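Local coordinates for protein isoflavone reductase (Medicago sativa, PDB 2GAS) that reduces 2'-hydroxyisoflavones to chiral isoflavanones with NADPH, giving the penultimate intermediate of the alfalfa phytoalexin medicarpin, at residues L8-A13 with T29-R34; L115-H120 with Q128-K133; W230-G235 with T298-L303. One frame throughout, in Å; residues are numbered along the deposited sequence.

Contact 1: residues L8-A13 with T29-R34; sequences LGPTGA and TYALVR
P10 rests its ring on A31, V33 and the backbone of L32, joining the turn after strand 5-8 to the neighbouring parallel strand 29-33. Following the proline outward, CB meets the methyl of A31, with P10 CB 3.7 Å from A31 CB. The next atom, CG, touches L32 O and A31 CB, and V33 CG1 lies 4.0 Å from P10 CG. CD, where the ring closes back to the backbone nitrogen, turns to the main chain and lies 3.5 Å from L32 O. A compact apolar ring suits this place because CB, CG and CD all meet the strand, and the small A31 lets it come close. On its way to helix 15-25 the chain also brings P10 against V19.

One residue before the turn, L8 meets L32. Although the CB of L8 points away from strand 29-33, its branch comes back, and L8 CD2 lies 3.6 Å from L32 CD2. With CG anti to the backbone N (chi1 -170°), the branch of L32 carries CD2 to this meeting, and the two leucines pack at an oblique angle. Beside them a water bridges the backbones, accepting from G9 N at 2.9 Å and donating to L32 O at 2.9 Å.

G9 to G12 form a type I turn closed by G12 N to G9 O (3.2 Å). G9 has a positive phi of 69°, which favours glycine. This is the glycine-rich loop of a Rossmann fold, assigned to NADP(+) binding, while R34, just past the strand, probably binds the cofactor as in relatives. Across the contact, then, side chains meet carbon to carbon, the proline ring also touches the carbonyl of L32, and the backbone link from G9 N to L32 O runs through one shared water.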
ATOM      1  N   LEU A   8      -9.047   9.110  -4.219  1.00 15.26           N
ATOM      2  CA  LEU A   8      -8.126  10.062  -4.831  1.00 15.43           C
ATOM      3  C   LEU A   8      -7.012   9.182  -5.408  1.00 15.07           C
ATOM      4  O   LEU A   8      -6.636   8.178  -4.792  1.00 17.64           O
ATOM      5  CB  LEU A   8      -7.580  11.018  -3.768  1.00 18.12           C
ATOM      6  CG  LEU A   8      -8.644  11.661  -2.869  1.00 22.93           C
ATOM      7  CD1 LEU A   8      -7.969  12.550  -1.835  1.00 26.03           C
ATOM      8  CD2 LEU A   8      -9.623  12.467  -3.700  1.00 24.29           C
ATOM      9  N   GLY A   9      -6.504   9.544  -6.586  1.00 14.81           N
ATOM     10  CA  GLY A   9      -5.486   8.747  -7.257  1.00 16.76           C
ATOM     11  C   GLY A   9      -6.126   7.444  -7.726  1.00 15.65           C
ATOM     12  O   GLY A   9      -5.502   6.388  -7.681  1.00 15.13           O
ATOM     13  N   PRO A  10      -7.371   7.500  -8.227  1.00 17.26           N
ATOM     14  CA  PRO A  10      -8.096   6.313  -8.688  1.00 16.34           C
ATOM     15  C   PRO A  10      -7.499   5.490  -9.829  1.00 17.38           C
ATOM     16  O   PRO A  10      -7.786   4.294  -9.939  1.00 18.23           O
ATOM     17  CB  PRO A  10      -9.475   6.876  -9.034  1.00 17.90           C
ATOM     18  CG  PRO A  10      -9.144   8.223  -9.569  1.00 18.21           C
ATOM     19  CD  PRO A  10      -8.119   8.725  -8.570  1.00 18.30           C
ATOM     20  N   THR A  11      -6.679   6.103 -10.679  1.00 17.45           N
ATOM     21  CA  THR A  11      -6.099   5.341 -11.784  1.00 18.05           C
ATOM     22  C   THR A  11      -4.696   4.808 -11.502  1.00 17.24           C
ATOM     23  O   THR A  11      -4.072   4.206 -12.373  1.00 19.78           O
ATOM     24  CB  THR A  11      -6.075   6.156 -13.102  1.00 18.07           C
ATOM     25  OG1 THR A  11      -5.198   7.281 -12.969  1.00 21.48           O
ATOM     26  CG2 THR A  11      -7.478   6.633 -13.454  1.00 20.60           C
ATOM     27  N   GLY A  12      -4.201   5.018 -10.286  1.00 15.08           N
ATOM     28  CA  GLY A  12      -2.881   4.512  -9.947  1.00 16.69           C
ATOM     29  C   GLY A  12      -2.868   2.994  -9.827  1.00 17.02           C
ATOM     30  O   GLY A  12      -3.922   2.356  -9.834  1.00 15.28           O
ATOM     31  N   ALA A  13      -1.675   2.413  -9.700  1.00 17.34           N
ATOM     32  CA  ALA A  13      -1.535   0.964  -9.588  1.00 17.65           C
ATOM     33  C   ALA A  13      -2.312   0.429  -8.393  1.00 16.81           C
ATOM     34  O   ALA A  13      -2.922  -0.636  -8.458  1.00 18.19           O
ATOM     35  CB  ALA A  13      -0.064   0.592  -9.458  1.00 18.62           C
ATOM     36  N   THR A  29     -19.601   4.521  -5.337  1.00 18.92           N
ATOM     37  CA  THR A  29     -18.188   4.818  -5.532  1.00 17.65           C
ATOM     38  C   THR A  29     -17.920   6.047  -6.383  1.00 18.25           C
ATOM     39  O   THR A  29     -18.495   6.201  -7.458  1.00 18.83           O
ATOM     40  CB  THR A  29     -17.506   3.577  -6.141  1.00 17.38           C
ATOM     41  OG1 THR A  29     -17.833   2.432  -5.341  1.00 16.85           O
ATOM     42  CG2 THR A  29     -16.000   3.739  -6.174  1.00 16.38           C
ATOM     43  N   TYR A  30     -17.038   6.912  -5.886  1.00 18.38           N
ATOM     44  CA  TYR A  30     -16.673   8.154  -6.560  1.00 18.45           C
ATOM     45  C   TYR A  30     -15.166   8.213  -6.791  1.00 17.56           C
ATOM     46  O   TYR A  30     -14.393   7.722  -5.973  1.00 17.57           O
ATOM     47  CB  TYR A  30     -17.086   9.355  -5.700  1.00 18.30           C
ATOM     48  CG  TYR A  30     -18.564   9.440  -5.386  1.00 19.40           C
ATOM     49  CD1 TYR A  30     -19.183   8.504  -4.557  1.00 21.68           C
ATOM     50  CD2 TYR A  30     -19.345  10.461  -5.922  1.00 21.86           C
ATOM     51  CE1 TYR A  30     -20.549   8.584  -4.271  1.00 23.08           C
ATOM     52  CE2 TYR A  30     -20.707  10.550  -5.646  1.00 24.18           C
ATOM     53  CZ  TYR A  30     -21.302   9.611  -4.823  1.00 23.88           C
ATOM     54  OH  TYR A  30     -22.653   9.692  -4.568  1.00 25.97           O
ATOM     55  N   ALA A  31     -14.754   8.805  -7.907  1.00 17.13           N
ATOM     56  CA  ALA A  31     -13.333   8.938  -8.217  1.00 18.65           C
ATOM     57  C   ALA A  31     -13.037  10.384  -8.605  1.00 19.20           C
ATOM     58  O   ALA A  31     -13.737  10.960  -9.434  1.00 19.27           O
ATOM     59  CB  ALA A  31     -12.948   7.999  -9.361  1.00 18.44           C
ATOM     60  N   LEU A  32     -12.015  10.972  -7.990  1.00 19.76           N
ATOM     61  CA  LEU A  32     -11.645  12.350  -8.308  1.00 20.10           C
ATOM     62  C   LEU A  32     -10.737  12.332  -9.527  1.00 22.20           C
ATOM     63  O   LEU A  32      -9.664  11.721  -9.509  1.00 20.91           O
ATOM     64  CB  LEU A  32     -10.907  13.002  -7.140  1.00 21.31           C
ATOM     65  CG  LEU A  32     -10.687  14.514  -7.271  1.00 20.83           C
ATOM     66  CD1 LEU A  32     -12.014  15.246  -7.066  1.00 22.12           C
ATOM     67  CD2 LEU A  32      -9.676  14.968  -6.235  1.00 21.19           C
ATOM     68  N   VAL A  33     -11.179  12.992 -10.590  1.00 21.80           N
ATOM     69  CA  VAL A  33     -10.411  13.041 -11.824  1.00 25.97           C
ATOM     70  C   VAL A  33     -10.447  14.428 -12.444  1.00 29.49           C
ATOM     71  O   VAL A  33     -11.452  15.136 -12.355  1.00 31.03           O
ATOM     72  CB  VAL A  33     -10.954  12.034 -12.862  1.00 27.24           C
ATOM     73  CG1 VAL A  33     -10.702  10.606 -12.393  1.00 25.59           C
ATOM     74  CG2 VAL A  33     -12.437  12.261 -13.072  1.00 29.50           C
ATOM     75  N   ARG A  34      -9.341  14.804 -13.075  1.00 31.68           N
ATOM     76  CA  ARG A  34      -9.230  16.093 -13.734  1.00 35.62           C
ATOM     77  C   ARG A  34      -9.660  15.928 -15.190  1.00 36.80           C
ATOM     78  O   ARG A  34      -9.175  15.042 -15.893  1.00 37.40           O
ATOM     79  CB  ARG A  34      -7.781  16.589 -13.672  1.00 36.32           C
ATOM     80  CG  ARG A  34      -7.233  16.701 -12.259  1.00 40.00           C
ATOM     81  CD  ARG A  34      -5.858  17.352 -12.226  1.00 41.99           C
ATOM     82  NE  ARG A  34      -4.807  16.508 -12.786  1.00 42.15           N
ATOM     83  CZ  ARG A  34      -3.524  16.852 -12.819  1.00 44.17           C
ATOM     84  NH1 ARG A  34      -2.624  16.032 -13.343  1.00 45.82           N
ATOM     85  NH2 ARG A  34      -3.139  18.021 -12.327  1.00 44.76           N
TER
HETATM   86  O   HOH W   1      -7.381  12.037  -7.728  1.00 21.84           O

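Contact 2: residues L115-H120 with Q128-K133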
ATOM      1  N   LEU A 115       4.335  -0.284   5.242  1.00 16.71           N
ATOM      2  CA  LEU A 115       4.570  -0.735   6.609  1.00 15.63           C
ATOM      3  C   LEU A 115       3.915   0.248   7.574  1.00 15.42           C
ATOM      4  O   LEU A 115       3.398   1.286   7.162  1.00 15.90           O
ATOM      5  CB  LEU A 115       6.075  -0.809   6.899  1.00 17.38           C
ATOM      6  CG  LEU A 115       6.808   0.503   7.210  1.00 20.35           C
ATOM      7  CD1 LEU A 115       8.255   0.200   7.548  1.00 22.00           C
ATOM      8  CD2 LEU A 115       6.724   1.447   6.022  1.00 22.44           C
ATOM      9  N   ASP A 116       3.915  -0.083   8.860  1.00 15.42           N
ATOM     10  CA  ASP A 116       3.362   0.825   9.859  1.00 16.77           C
ATOM     11  C   ASP A 116       4.493   1.826  10.124  1.00 17.60           C
ATOM     12  O   ASP A 116       5.487   1.484  10.766  1.00 18.14           O
ATOM     13  CB  ASP A 116       3.010   0.068  11.144  1.00 17.10           C
ATOM     14  CG  ASP A 116       2.394   0.969  12.189  1.00 16.90           C
ATOM     15  OD1 ASP A 116       2.480   2.199  12.014  1.00 17.05           O
ATOM     16  OD2 ASP A 116       1.831   0.459  13.182  1.00 17.54           O
ATOM     17  N   VAL A 117       4.344   3.056   9.630  1.00 17.62           N
ATOM     18  CA  VAL A 117       5.396   4.057   9.788  1.00 17.83           C
ATOM     19  C   VAL A 117       5.687   4.510  11.214  1.00 18.94           C
ATOM     20  O   VAL A 117       6.639   5.261  11.444  1.00 18.55           O
ATOM     21  CB  VAL A 117       5.142   5.296   8.889  1.00 15.17           C
ATOM     22  CG1 VAL A 117       5.156   4.880   7.431  1.00 15.89           C
ATOM     23  CG2 VAL A 117       3.816   5.957   9.247  1.00 16.55           C
ATOM     24  N   ASP A 118       4.884   4.062  12.171  1.00 18.22           N
ATOM     25  CA  ASP A 118       5.140   4.409  13.568  1.00 18.24           C
ATOM     26  C   ASP A 118       5.889   3.247  14.215  1.00 19.96           C
ATOM     27  O   ASP A 118       6.186   3.268  15.410  1.00 19.23           O
ATOM     28  CB  ASP A 118       3.832   4.685  14.311  1.00 18.66           C
ATOM     29  CG  ASP A 118       3.315   6.096  14.072  1.00 19.44           C
ATOM     30  OD1 ASP A 118       2.088   6.300  14.151  1.00 20.53           O
ATOM     31  OD2 ASP A 118       4.142   7.000  13.817  1.00 21.20           O
ATOM     32  N   ARG A 119       6.194   2.239  13.401  1.00 19.46           N
ATOM     33  CA  ARG A 119       6.910   1.046  13.847  1.00 20.22           C
ATOM     34  C   ARG A 119       8.008   0.624  12.875  1.00 21.54           C
ATOM     35  O   ARG A 119       7.873  -0.384  12.171  1.00 21.62           O
ATOM     36  CB  ARG A 119       5.949  -0.131  14.009  1.00 21.11           C
ATOM     37  CG  ARG A 119       4.960  -0.023  15.144  1.00 21.05           C
ATOM     38  CD  ARG A 119       4.191  -1.332  15.235  1.00 21.27           C
ATOM     39  NE  ARG A 119       3.443  -1.468  16.477  1.00 23.09           N
ATOM     40  CZ  ARG A 119       2.131  -1.296  16.588  1.00 22.52           C
ATOM     41  NH1 ARG A 119       1.408  -0.978  15.528  1.00 22.22           N
ATOM     42  NH2 ARG A 119       1.543  -1.457  17.765  1.00 25.23           N
ATOM     43  N   HIS A 120       9.099   1.377  12.827  1.00 21.56           N
ATOM     44  CA  HIS A 120      10.189   1.018  11.933  1.00 21.99           C
ATOM     45  C   HIS A 120      11.536   1.424  12.511  1.00 22.97           C
ATOM     46  O   HIS A 120      11.616   2.223  13.445  1.00 22.13           O
ATOM     47  CB  HIS A 120      10.014   1.684  10.565  1.00 23.18           C
ATOM     48  CG  HIS A 120      10.463   3.112  10.528  1.00 23.43           C
ATOM     49  ND1 HIS A 120       9.592   4.172  10.672  1.00 25.29           N
ATOM     50  CD2 HIS A 120      11.696   3.653  10.389  1.00 22.86           C
ATOM     51  CE1 HIS A 120      10.272   5.304  10.622  1.00 23.18           C
ATOM     52  NE2 HIS A 120      11.550   5.017  10.451  1.00 26.25           N
ATOM     53  N   GLN A 128      13.459   8.935   5.869  1.00 22.65           N
ATOM     54  CA  GLN A 128      12.787  10.224   5.767  1.00 23.43           C
ATOM     55  C   GLN A 128      11.395  10.138   5.150  1.00 22.75           C
ATOM     56  O   GLN A 128      10.500  10.899   5.530  1.00 22.27           O
ATOM     57  CB  GLN A 128      13.630  11.225   4.975  1.00 26.04           C
ATOM     58  CG  GLN A 128      12.973  12.604   4.897  1.00 33.51           C
ATOM     59  CD  GLN A 128      12.526  13.111   6.265  1.00 37.33           C
ATOM     60  OE1 GLN A 128      13.344  13.283   7.170  1.00 41.35           O
ATOM     61  NE2 GLN A 128      11.221  13.347   6.421  1.00 36.59           N
ATOM     62  N   VAL A 129      11.204   9.224   4.202  1.00 22.05           N
ATOM     63  CA  VAL A 129       9.890   9.071   3.579  1.00 22.70           C
ATOM     64  C   VAL A 129       8.891   8.527   4.594  1.00 20.80           C
ATOM     65  O   VAL A 129       7.740   8.967   4.645  1.00 21.07           O
ATOM     66  CB  VAL A 129       9.936   8.114   2.375  1.00 22.95           C
ATOM     67  CG1 VAL A 129       8.537   7.957   1.782  1.00 24.27           C
ATOM     68  CG2 VAL A 129      10.892   8.650   1.326  1.00 25.58           C
ATOM     69  N   PHE A 130       9.331   7.564   5.398  1.00 20.67           N
ATOM     70  CA  PHE A 130       8.470   6.981   6.419  1.00 19.23           C
ATOM     71  C   PHE A 130       8.107   8.065   7.430  1.00 19.39           C
ATOM     72  O   PHE A 130       6.959   8.163   7.861  1.00 18.42           O
ATOM     73  CB  PHE A 130       9.185   5.831   7.138  1.00 17.73           C
ATOM     74  CG  PHE A 130       9.442   4.625   6.270  1.00 18.90           C
ATOM     75  CD1 PHE A 130      10.250   3.591   6.732  1.00 20.01           C
ATOM     76  CD2 PHE A 130       8.870   4.512   5.007  1.00 20.09           C
ATOM     77  CE1 PHE A 130      10.484   2.457   5.947  1.00 22.00           C
ATOM     78  CE2 PHE A 130       9.099   3.383   4.215  1.00 19.35           C
ATOM     79  CZ  PHE A 130       9.906   2.358   4.689  1.00 20.85           C
ATOM     80  N   GLU A 131       9.090   8.879   7.810  1.00 20.17           N
ATOM     81  CA  GLU A 131       8.840   9.949   8.768  1.00 20.65           C
ATOM     82  C   GLU A 131       7.891  11.002   8.216  1.00 20.69           C
ATOM     83  O   GLU A 131       7.132  11.612   8.974  1.00 20.40           O
ATOM     84  CB  GLU A 131      10.155  10.600   9.205  1.00 23.11           C
ATOM     85  CG  GLU A 131      10.950   9.752  10.193  1.00 26.39           C
ATOM     86  CD  GLU A 131      10.101   9.256  11.363  1.00 30.88           C
ATOM     87  OE1 GLU A 131       9.400  10.075  11.995  1.00 33.98           O
ATOM     88  OE2 GLU A 131      10.135   8.044  11.660  1.00 33.72           O
ATOM     89  N   GLU A 132       7.935  11.221   6.906  1.00 19.72           N
ATOM     90  CA  GLU A 132       7.044  12.192   6.285  1.00 22.16           C
ATOM     91  C   GLU A 132       5.606  11.692   6.421  1.00 20.62           C
ATOM     92  O   GLU A 132       4.687  12.472   6.670  1.00 20.63           O
ATOM     93  CB  GLU A 132       7.411  12.388   4.812  1.00 24.08           C
ATOM     94  CG  GLU A 132       6.428  13.245   4.034  1.00 30.33           C
ATOM     95  CD  GLU A 132       6.972  13.677   2.684  1.00 33.35           C
ATOM     96  OE1 GLU A 132       7.618  12.849   2.005  1.00 36.04           O
ATOM     97  OE2 GLU A 132       6.742  14.842   2.298  1.00 35.43           O
ATOM     98  N   LYS A 133       5.412  10.387   6.262  1.00 19.04           N
ATOM     99  CA  LYS A 133       4.075   9.821   6.402  1.00 17.19           C
ATOM    100  C   LYS A 133       3.641   9.883   7.867  1.00 17.25           C
ATOM    101  O   LYS A 133       2.476  10.144   8.165  1.00 17.62           O
ATOM    102  CB  LYS A 133       4.046   8.370   5.901  1.00 17.11           C
ATOM    103  CG  LYS A 133       4.235   8.238   4.398  1.00 19.07           C
ATOM    104  CD  LYS A 133       3.908   6.828   3.931  1.00 22.48           C
ATOM    105  CE  LYS A 133       3.936   6.740   2.417  1.00 22.83           C
ATOM    106  NZ  LYS A 133       3.377   5.450   1.924  1.00 22.67           N
TER
HETATM  107  O   HOH W   2       8.162   6.102  13.564  1.00 44.23           O
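F130 is gripped by two side chains of 115-120. L115 comes over one face of its ring, L115 CD2 lying 3.6 Å from the F130 ring centroid in a CH-pi contact, while L115 CD1 reaches toward F130 CE1. H120 receives the edge of the phenyl ring on its own face in a T-shaped stack, with planes 72° apart and centroids 5.2 Å apart. F130 CB also lies over that imidazole face, and at the edge of the H120 ring E131 OE2 stands 2.9 Å from H120 CE1. V117 fills the next place, its CB 3.5 Å from F130 O, and both its methyls approach K133 CB. A branched valine suits the loop here, since its CB and methyls lie on F130 O and the base of K133.

The loop follows strand 107-109 of the Rossmann sheet and leads into helix 126-143, which carries K133, assigned as the proton acceptor. K133 extends away from the loop beyond its CB, and its NZ donates to E112 O.

What sets the H120 ring is its own loop. A chi1 of 81°, with CG between the backbone N and the carbonyl carbon, folds the ring back so that ND1 reaches V117 O and donates to it at 3.2 Å, from above the carbonyl plane. A type I turn from D116 to R119 shapes the backbone here. D116 OD1 accepts from D118 N (3.0 Å) in an Asx turn, and D116 OD2 takes a salt bridge from R119 NH1 at 2.8 Å. Farther out, R137, probably an NADP(+) ligand as in relatives, makes a salt bridge to D116 OD1.

Contact 3: residues W230-G235 with T298-L303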
ATOM      1  N   TRP A 230       9.451 -20.960  -4.066  1.00 17.91           N
ATOM      2  CA  TRP A 230       9.704 -20.774  -5.489  1.00 17.35           C
ATOM      3  C   TRP A 230      10.481 -21.958  -6.067  1.00 17.25           C
ATOM      4  O   TRP A 230      10.182 -22.430  -7.159  1.00 17.43           O
ATOM      5  CB  TRP A 230      10.476 -19.464  -5.707  1.00 17.57           C
ATOM      6  CG  TRP A 230      10.868 -19.190  -7.132  1.00 16.54           C
ATOM      7  CD1 TRP A 230      12.135 -18.997  -7.607  1.00 18.90           C
ATOM      8  CD2 TRP A 230       9.992 -19.038  -8.259  1.00 17.88           C
ATOM      9  NE1 TRP A 230      12.104 -18.730  -8.955  1.00 19.73           N
ATOM     10  CE2 TRP A 230      10.802 -18.749  -9.382  1.00 18.90           C
ATOM     11  CE3 TRP A 230       8.601 -19.114  -8.428  1.00 16.87           C
ATOM     12  CZ2 TRP A 230      10.265 -18.537 -10.661  1.00 18.60           C
ATOM     13  CZ3 TRP A 230       8.068 -18.905  -9.700  1.00 17.42           C
ATOM     14  CH2 TRP A 230       8.902 -18.620 -10.797  1.00 18.21           C
ATOM     15  N   GLU A 231      11.482 -22.433  -5.333  1.00 18.31           N
ATOM     16  CA  GLU A 231      12.275 -23.571  -5.787  1.00 20.16           C
ATOM     17  C   GLU A 231      11.399 -24.785  -6.034  1.00 20.08           C
ATOM     18  O   GLU A 231      11.601 -25.527  -7.000  1.00 22.05           O
ATOM     19  CB  GLU A 231      13.339 -23.912  -4.752  1.00 19.16           C
ATOM     20  CG  GLU A 231      14.532 -22.991  -4.816  1.00 18.79           C
ATOM     21  CD  GLU A 231      15.518 -23.262  -3.714  1.00 17.98           C
ATOM     22  OE1 GLU A 231      16.692 -22.876  -3.876  1.00 22.21           O
ATOM     23  OE2 GLU A 231      15.108 -23.849  -2.687  1.00 22.98           O
ATOM     24  N   LYS A 232      10.423 -24.992  -5.161  1.00 21.21           N
ATOM     25  CA  LYS A 232       9.517 -26.122  -5.306  1.00 23.11           C
ATOM     26  C   LYS A 232       8.707 -25.965  -6.589  1.00 22.30           C
ATOM     27  O   LYS A 232       8.432 -26.941  -7.292  1.00 24.56           O
ATOM     28  CB  LYS A 232       8.565 -26.197  -4.110  1.00 26.60           C
ATOM     29  CG  LYS A 232       7.552 -27.328  -4.210  1.00 30.90           C
ATOM     30  CD  LYS A 232       6.455 -27.199  -3.159  1.00 36.00           C
ATOM     31  CE  LYS A 232       5.710 -25.873  -3.302  1.00 38.49           C
ATOM     32  NZ  LYS A 232       4.502 -25.786  -2.435  1.00 39.33           N
ATOM     33  N   LYS A 233       8.344 -24.728  -6.904  1.00 20.76           N
ATOM     34  CA  LYS A 233       7.552 -24.452  -8.099  1.00 21.03           C
ATOM     35  C   LYS A 233       8.266 -24.683  -9.423  1.00 20.14           C
ATOM     36  O   LYS A 233       7.668 -25.207 -10.361  1.00 21.82           O
ATOM     37  CB  LYS A 233       7.022 -23.019  -8.053  1.00 23.67           C
ATOM     38  CG  LYS A 233       5.971 -22.816  -6.990  1.00 26.84           C
ATOM     39  CD  LYS A 233       5.445 -21.404  -7.017  1.00 29.56           C
ATOM     40  CE  LYS A 233       4.218 -21.292  -6.146  1.00 33.69           C
ATOM     41  NZ  LYS A 233       3.149 -22.227  -6.611  1.00 35.16           N
ATOM     42  N   ILE A 234       9.534 -24.296  -9.516  1.00 19.57           N
ATOM     43  CA  ILE A 234      10.256 -24.487 -10.765  1.00 19.61           C
ATOM     44  C   ILE A 234      11.099 -25.754 -10.790  1.00 20.31           C
ATOM     45  O   ILE A 234      11.766 -26.049 -11.785  1.00 20.63           O
ATOM     46  CB  ILE A 234      11.139 -23.272 -11.100  1.00 20.49           C
ATOM     47  CG1 ILE A 234      12.140 -23.003  -9.975  1.00 19.88           C
ATOM     48  CG2 ILE A 234      10.251 -22.054 -11.325  1.00 19.62           C
ATOM     49  CD1 ILE A 234      13.239 -22.028 -10.378  1.00 22.30           C
ATOM     50  N   GLY A 235      11.072 -26.495  -9.689  1.00 22.05           N
ATOM     51  CA  GLY A 235      11.810 -27.741  -9.628  1.00 23.27           C
ATOM     52  C   GLY A 235      13.323 -27.692  -9.714  1.00 23.87           C
ATOM     53  O   GLY A 235      13.932 -28.584 -10.302  1.00 26.91           O
ATOM     54  N   THR A 298      -2.689 -16.458  -2.161  1.00 19.46           N
ATOM     55  CA  THR A 298      -1.469 -16.806  -1.444  1.00 18.15           C
ATOM     56  C   THR A 298      -0.214 -16.461  -2.238  1.00 18.28           C
ATOM     57  O   THR A 298      -0.259 -16.264  -3.451  1.00 17.86           O
ATOM     58  CB  THR A 298      -1.434 -18.306  -1.103  1.00 20.36           C
ATOM     59  OG1 THR A 298      -1.399 -19.064  -2.318  1.00 22.16           O
ATOM     60  CG2 THR A 298      -2.671 -18.697  -0.303  1.00 21.36           C
ATOM     61  N   ALA A 299       0.915 -16.377  -1.544  1.00 18.68           N
ATOM     62  CA  ALA A 299       2.171 -16.082  -2.214  1.00 18.96           C
ATOM     63  C   ALA A 299       2.424 -17.218  -3.204  1.00 21.04           C
ATOM     64  O   ALA A 299       2.933 -17.003  -4.303  1.00 20.91           O
ATOM     65  CB  ALA A 299       3.296 -16.005  -1.200  1.00 21.37           C
ATOM     66  N   ASP A 300       2.052 -18.430  -2.803  1.00 21.38           N
ATOM     67  CA  ASP A 300       2.222 -19.605  -3.650  1.00 24.59           C
ATOM     68  C   ASP A 300       1.434 -19.445  -4.948  1.00 23.41           C
ATOM     69  O   ASP A 300       1.956 -19.677  -6.035  1.00 25.28           O
ATOM     70  CB  ASP A 300       1.741 -20.858  -2.911  1.00 29.70           C
ATOM     71  CG  ASP A 300       1.937 -22.123  -3.724  1.00 34.81           C
ATOM     72  OD1 ASP A 300       3.096 -22.558  -3.882  1.00 39.15           O
ATOM     73  OD2 ASP A 300       0.932 -22.676  -4.214  1.00 39.01           O
ATOM     74  N   GLU A 301       0.172 -19.046  -4.824  1.00 23.17           N
ATOM     75  CA  GLU A 301      -0.691 -18.843  -5.985  1.00 22.31           C
ATOM     76  C   GLU A 301      -0.172 -17.695  -6.847  1.00 21.47           C
ATOM     77  O   GLU A 301      -0.126 -17.799  -8.074  1.00 21.60           O
ATOM     78  CB  GLU A 301      -2.133 -18.562  -5.524  1.00 25.32           C
ATOM     79  CG  GLU A 301      -2.860 -19.797  -4.975  1.00 28.89           C
ATOM     80  CD  GLU A 301      -4.168 -19.481  -4.241  1.00 31.94           C
ATOM     81  OE1 GLU A 301      -4.932 -20.432  -3.963  1.00 33.95           O
ATOM     82  OE2 GLU A 301      -4.433 -18.301  -3.927  1.00 28.45           O
ATOM     83  N   TYR A 302       0.236 -16.602  -6.205  1.00 19.97           N
ATOM     84  CA  TYR A 302       0.750 -15.452  -6.933  1.00 19.91           C
ATOM     85  C   TYR A 302       1.929 -15.809  -7.842  1.00 18.64           C
ATOM     86  O   TYR A 302       1.994 -15.375  -8.990  1.00 19.51           O
ATOM     87  CB  TYR A 302       1.190 -14.344  -5.964  1.00 16.80           C
ATOM     88  CG  TYR A 302       1.902 -13.207  -6.667  1.00 18.82           C
ATOM     89  CD1 TYR A 302       1.188 -12.250  -7.390  1.00 17.14           C
ATOM     90  CD2 TYR A 302       3.295 -13.148  -6.695  1.00 18.30           C
ATOM     91  CE1 TYR A 302       1.850 -11.272  -8.133  1.00 19.43           C
ATOM     92  CE2 TYR A 302       3.962 -12.180  -7.430  1.00 18.84           C
ATOM     93  CZ  TYR A 302       3.238 -11.247  -8.150  1.00 17.93           C
ATOM     94  OH  TYR A 302       3.907 -10.312  -8.905  1.00 21.94           O
ATOM     95  N   LEU A 303       2.860 -16.596  -7.320  1.00 18.57           N
ATOM     96  CA  LEU A 303       4.038 -16.979  -8.086  1.00 18.41           C
ATOM     97  C   LEU A 303       3.776 -17.952  -9.236  1.00 21.10           C
ATOM     98  O   LEU A 303       4.617 -18.102 -10.124  1.00 20.70           O
ATOM     99  CB  LEU A 303       5.095 -17.560  -7.144  1.00 20.36           C
ATOM    100  CG  LEU A 303       5.723 -16.547  -6.183  1.00 20.25           C
ATOM    101  CD1 LEU A 303       6.593 -17.280  -5.179  1.00 20.76           C
ATOM    102  CD2 LEU A 303       6.542 -15.527  -6.960  1.00 21.58           C
TER
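K233 reaches across to D300 in a salt bridge, the strongest polar link between helix 223-234 and helix 299-303. K233 NZ is 2.7 Å from D300 OD1, but the hydrogen bond is weak, and the oxygen's place is doubtful because it is modelled too close to a neighbour. K232 adds a long ion pair to the same carboxylate, so two lysines and one aspartate form a small network. The motif is a helix pair whose short axes cross at -43° and come within 10.6 Å, a separation that long side chains are needed to span.

The torsions explain the reach. K233 runs extended from CB as far as CD, while the placing of its far end against D300 is less sure; N304 OD1 accepts from its NZ. D300 holds CG anti to its backbone N (chi1 -178°), which brings its carboxylate nearer the lysines. The start of its helix is secured by a capping box: E301 N donates to T298 OG1 at 3.0 Å, and T298 N donates to E301 OE2 at 3.1 Å.

Lysine suits the place because its aliphatic part packs as well. K233 CD lies 3.9 Å from L303 CB, the two side chains crossing at about a right angle. A methionine at K233 would probably leave D300 without its near lysine, the long pair to K232 remaining, and take a hydrogen-bond donor from N304.

Deeper in, L303 packs on L160 of helix 156-160 and faces W230, a residue large enough to span the remaining distance. The indole NE1 donates to P172 O, and I234 CG2 sits over one face of the ring. The six-membered ring turns its edge to the other helix: W230 CE3 stands 4.0 Å from L303 CB, and W230 CZ3 is 3.6 Å from L303 O, which lies near the indole plane.

In the fold
Contact 1 is the buried one: all its touching residues are buried, and apolar carbons do the work around one water. Contact 2 belongs to the same Rossmann fold but sits on a loop and the helix it leads into; partly buried, it mixes aromatic packing with a network of charges inside the loop. Contact 3 is the most peripheral, its centre about 23 Å from the centre of the chain, and joins two helices distant in sequence by lysine-aspartate pairing over an apolar inner side. None touches another, and no helix or strand is common to two of them. The first two hold residues assigned to cofactor binding or catalysis; contact 3 lies away from such sites.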